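Local atomic coordinates of superoxide dismutase (Candida albicans, PDB entry 4GUN), a protein that probably protects cells from oxidative damage by converting superoxide into hydrogen peroxide and oxygen, using a bound manganese ion. Residues F136-Q142 against P161-I167. The protein carries 2 engineered substitutions. Sequence-based numbering, arbitrary orientation.
Sequences FIVKNKQ and PHLVPII
Ile-137 faces both Ile-166 and Ile-167 across a classic beta bulge, in the antiparallel sheet of the C-terminal domain of an iron/manganese superoxide dismutase. Strand 133-140 is the middle strand, and 163-170 pairs with it on one flank. At the bulge Ile-137 O takes a firm bond from Ile-166 N (2.8 Å) and a weaker one from Ile-167 N, while Ile-137 N donates to Ile-167 O. This is the tight end. Ile-137 and Ile-167 run side by side, with CD1 of Ile-137 3.9 Å from CB of Ile-167, and Trp-197 of helix 197-205 touches both side chains. Ile-166 crosses Ile-137 at about a right angle and sends CD1 to CB of Lys-139; the lysine chain then runs on, extended, to bond Tyr-204 O through NZ. Val-138 and Pro-165 point to the other side of the sheet, and CD1 of Phe-136 meets CB of Pro-165; the Phe-136 side chain lies about 11 Å from the manganese.

The ladder runs on through the hydrogen-bonded Lys-139/Val-164 pair to the non-hydrogen-bonded Asn-140/Leu-163 pair; past that the strands end and the contact turns polar, with Lys-141 exposed. Its chain bends at chi3 (-89°), passing CG2 of Val-164 and bringing NZ to 2.8 Å from Pro-161 O. The amide of Gln-142 stacks on His-162, 16° from parallel, with OE1 over one ring face; Leu-163 CG lies over the opposite face. A second subunit packs on both Gln-142 and His-162. Asn-140 closes an Asx turn by accepting Gln-142 N at OD1. The same oxygen receives His-162 ND1 at 3.2 Å from the opposite face of the amide: the bond lies in the imidazole plane, yet ND1 sits 56° out of the carbonyl plane.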
ATOM      1  N   PHE A 136      -9.096   3.610 -15.538  1.00  7.35           N
ATOM      2  CA  PHE A 136      -8.603   4.316 -16.704  1.00  7.88           C
ATOM      3  C   PHE A 136      -8.433   3.353 -17.867  1.00  9.31           C
ATOM      4  O   PHE A 136      -7.935   2.247 -17.688  1.00  5.38           O
ATOM      5  CB  PHE A 136      -7.233   4.992 -16.443  1.00  9.66           C
ATOM      6  CG  PHE A 136      -7.130   6.015 -15.341  1.00 10.16           C
ATOM      7  CD1 PHE A 136      -7.184   7.373 -15.626  1.00 12.37           C
ATOM      8  CD2 PHE A 136      -6.871   5.626 -14.032  1.00 12.50           C
ATOM      9  CE1 PHE A 136      -7.049   8.322 -14.609  1.00 12.62           C
ATOM     10  CE2 PHE A 136      -6.733   6.576 -13.016  1.00 14.29           C
ATOM     11  CZ  PHE A 136      -6.821   7.913 -13.313  1.00 12.32           C
ATOM     12  N   ILE A 137      -8.781   3.822 -19.062  1.00  6.98           N
ATOM     13  CA  ILE A 137      -8.452   3.178 -20.323  1.00  6.68           C
ATOM     14  C   ILE A 137      -7.124   3.876 -20.631  1.00  9.51           C
ATOM     15  O   ILE A 137      -7.078   5.115 -20.626  1.00  6.27           O
ATOM     16  CB  ILE A 137      -9.517   3.417 -21.432  1.00  9.48           C
ATOM     17  CG1 ILE A 137     -10.798   2.604 -21.106  1.00  9.66           C
ATOM     18  CG2 ILE A 137      -8.935   2.984 -22.788  1.00 10.66           C
ATOM     19  CD1 ILE A 137     -12.063   2.996 -21.886  1.00 15.52           C
ATOM     20  N   VAL A 138      -6.032   3.095 -20.792  1.00  8.22           N
ATOM     21  CA  VAL A 138      -4.693   3.680 -20.986  1.00  8.95           C
ATOM     22  C   VAL A 138      -4.055   3.202 -22.274  1.00 13.03           C
ATOM     23  O   VAL A 138      -4.335   2.093 -22.703  1.00 11.35           O
ATOM     24  CB  VAL A 138      -3.718   3.434 -19.774  1.00 13.29           C
ATOM     25  CG1 VAL A 138      -4.309   3.902 -18.449  1.00 12.76           C
ATOM     26  CG2 VAL A 138      -3.272   1.980 -19.670  1.00 13.39           C
ATOM     27  N   LYS A 139      -3.156   4.019 -22.855  1.00 10.52           N
ATOM     28  CA  LYS A 139      -2.366   3.629 -24.035  1.00  9.59           C
ATOM     29  C   LYS A 139      -0.920   3.479 -23.565  1.00 12.32           C
ATOM     30  O   LYS A 139      -0.390   4.360 -22.890  1.00 11.13           O
ATOM     31  CB  LYS A 139      -2.474   4.683 -25.154  1.00 11.38           C
ATOM     32  CG  LYS A 139      -1.454   4.530 -26.296  1.00 11.65           C
ATOM     33  CD  LYS A 139      -1.397   5.800 -27.133  1.00  8.73           C
ATOM     34  CE  LYS A 139      -0.690   5.594 -28.462  1.00 11.97           C
ATOM     35  NZ  LYS A 139      -0.453   6.907 -29.158  1.00 16.89           N
ATOM     36  N   ASN A 140      -0.268   2.383 -23.959  1.00 10.09           N
ATOM     37  CA  ASN A 140       1.132   2.163 -23.591  1.00  9.56           C
ATOM     38  C   ASN A 140       1.980   2.486 -24.812  1.00 10.49           C
ATOM     39  O   ASN A 140       1.843   1.851 -25.843  1.00  8.12           O
ATOM     40  CB  ASN A 140       1.337   0.723 -23.087  1.00 11.94           C
ATOM     41  CG  ASN A 140       2.685   0.420 -22.474  1.00 24.31           C
ATOM     42  OD1 ASN A 140       3.710   0.966 -22.843  1.00 15.32           O
ATOM     43  ND2 ASN A 140       2.709  -0.476 -21.508  1.00 22.21           N
ATOM     44  N   LYS A 141       2.816   3.514 -24.709  1.00  9.66           N
ATOM     45  CA  LYS A 141       3.670   3.971 -25.818  1.00 10.30           C
ATOM     46  C   LYS A 141       4.826   3.028 -26.178  1.00 15.70           C
ATOM     47  O   LYS A 141       5.363   3.127 -27.286  1.00 16.94           O
ATOM     48  CB  LYS A 141       4.212   5.380 -25.518  1.00 11.94           C
ATOM     49  CG  LYS A 141       3.120   6.446 -25.425  1.00 14.50           C
ATOM     50  CD  LYS A 141       3.699   7.833 -25.185  1.00 18.60           C
ATOM     51  CE  LYS A 141       3.853   8.132 -23.719  1.00 24.24           C
ATOM     52  NZ  LYS A 141       4.640   9.364 -23.454  1.00 24.78           N
ATOM     53  N   GLN A 142       5.193   2.114 -25.265  1.00 12.90           N
ATOM     54  CA  GLN A 142       6.320   1.182 -25.410  1.00 12.86           C
ATOM     55  C   GLN A 142       6.026  -0.150 -26.102  1.00 16.64           C
ATOM     56  O   GLN A 142       6.933  -0.722 -26.708  1.00 16.63           O
ATOM     57  CB  GLN A 142       6.914   0.874 -24.025  1.00 14.10           C
ATOM     58  CG  GLN A 142       7.753   1.995 -23.423  1.00 22.52           C
ATOM     59  CD  GLN A 142       8.205   1.674 -22.012  1.00 37.20           C
ATOM     60  OE1 GLN A 142       7.614   0.848 -21.295  1.00 34.34           O
ATOM     61  NE2 GLN A 142       9.250   2.359 -21.566  1.00 27.00           N
ATOM     62  N   PRO A 161       5.706   7.901 -17.378  1.00 17.45           N
ATOM     63  CA  PRO A 161       5.891   8.617 -18.655  1.00 17.19           C
ATOM     64  C   PRO A 161       5.450   7.853 -19.912  1.00 20.04           C
ATOM     65  O   PRO A 161       4.869   8.465 -20.794  1.00 19.64           O
ATOM     66  CB  PRO A 161       7.392   8.914 -18.681  1.00 19.26           C
ATOM     67  CG  PRO A 161       7.789   8.922 -17.254  1.00 24.26           C
ATOM     68  CD  PRO A 161       6.970   7.843 -16.619  1.00 19.43           C
ATOM     69  N   HIS A 162       5.662   6.530 -19.970  1.00 16.34           N
ATOM     70  CA  HIS A 162       5.289   5.702 -21.135  1.00 16.07           C
ATOM     71  C   HIS A 162       3.779   5.397 -21.230  1.00 16.44           C
ATOM     72  O   HIS A 162       3.356   4.682 -22.144  1.00 15.41           O
ATOM     73  CB  HIS A 162       6.092   4.390 -21.124  1.00 17.12           C
ATOM     74  CG  HIS A 162       5.703   3.461 -20.013  1.00 20.67           C
ATOM     75  ND1 HIS A 162       4.842   2.399 -20.228  1.00 22.69           N
ATOM     76  CD2 HIS A 162       6.030   3.497 -18.700  1.00 22.47           C
ATOM     77  CE1 HIS A 162       4.684   1.818 -19.050  1.00 22.04           C
ATOM     78  NE2 HIS A 162       5.381   2.444 -18.101  1.00 22.35           N
ATOM     79  N   LEU A 163       2.972   5.904 -20.280  1.00 12.43           N
ATOM     80  CA  LEU A 163       1.533   5.633 -20.272  1.00 12.72           C
ATOM     81  C   LEU A 163       0.712   6.898 -20.457  1.00 16.23           C
ATOM     82  O   LEU A 163       1.075   7.946 -19.923  1.00 16.36           O
ATOM     83  CB  LEU A 163       1.101   4.928 -18.983  1.00 12.79           C
ATOM     84  CG  LEU A 163       1.534   3.477 -18.777  1.00 17.11           C
ATOM     85  CD1 LEU A 163       1.180   3.022 -17.361  1.00 17.03           C
ATOM     86  CD2 LEU A 163       0.885   2.533 -19.806  1.00 17.94           C
ATOM     87  N   VAL A 164      -0.402   6.793 -21.211  1.00 11.69           N
ATOM     88  CA  VAL A 164      -1.288   7.924 -21.511  1.00  9.87           C
ATOM     89  C   VAL A 164      -2.709   7.633 -21.021  1.00 12.56           C
ATOM     90  O   VAL A 164      -3.306   6.659 -21.482  1.00 11.33           O
ATOM     91  CB  VAL A 164      -1.303   8.264 -23.028  1.00 12.44           C
ATOM     92  CG1 VAL A 164      -2.034   9.583 -23.285  1.00 11.25           C
ATOM     93  CG2 VAL A 164       0.105   8.297 -23.622  1.00 11.91           C
ATOM     94  N   PRO A 165      -3.289   8.471 -20.124  1.00 10.16           N
ATOM     95  CA  PRO A 165      -4.698   8.245 -19.744  1.00  9.81           C
ATOM     96  C   PRO A 165      -5.616   8.649 -20.924  1.00 10.05           C
ATOM     97  O   PRO A 165      -5.434   9.721 -21.510  1.00  8.52           O
ATOM     98  CB  PRO A 165      -4.875   9.119 -18.489  1.00 11.86           C
ATOM     99  CG  PRO A 165      -3.832  10.194 -18.604  1.00 14.94           C
ATOM    100  CD  PRO A 165      -2.729   9.696 -19.499  1.00 10.70           C
ATOM    101  N   ILE A 166      -6.506   7.742 -21.351  1.00  6.16           N
ATOM    102  CA  ILE A 166      -7.405   7.968 -22.507  1.00  5.18           C
ATOM    103  C   ILE A 166      -8.814   8.338 -22.025  1.00  9.59           C
ATOM    104  O   ILE A 166      -9.439   9.267 -22.550  1.00  7.49           O
ATOM    105  CB  ILE A 166      -7.391   6.759 -23.513  1.00  7.24           C
ATOM    106  CG1 ILE A 166      -5.952   6.329 -23.942  1.00  6.02           C
ATOM    107  CG2 ILE A 166      -8.302   6.997 -24.733  1.00  5.95           C
ATOM    108  CD1 ILE A 166      -5.049   7.493 -24.548  1.00  7.01           C
ATOM    109  N   ILE A 167      -9.305   7.582 -21.031  1.00  7.57           N
ATOM    110  CA  ILE A 167     -10.593   7.784 -20.368  1.00  6.72           C
ATOM    111  C   ILE A 167     -10.367   7.659 -18.875  1.00 10.25           C
ATOM    112  O   ILE A 167      -9.749   6.686 -18.435  1.00 10.48           O
ATOM    113  CB  ILE A 167     -11.670   6.752 -20.862  1.00  9.30           C
ATOM    114  CG1 ILE A 167     -12.152   7.044 -22.308  1.00  9.52           C
ATOM    115  CG2 ILE A 167     -12.868   6.608 -19.871  1.00  9.00           C
ATOM    116  CD1 ILE A 167     -13.037   8.326 -22.515  1.00 17.91           C
TER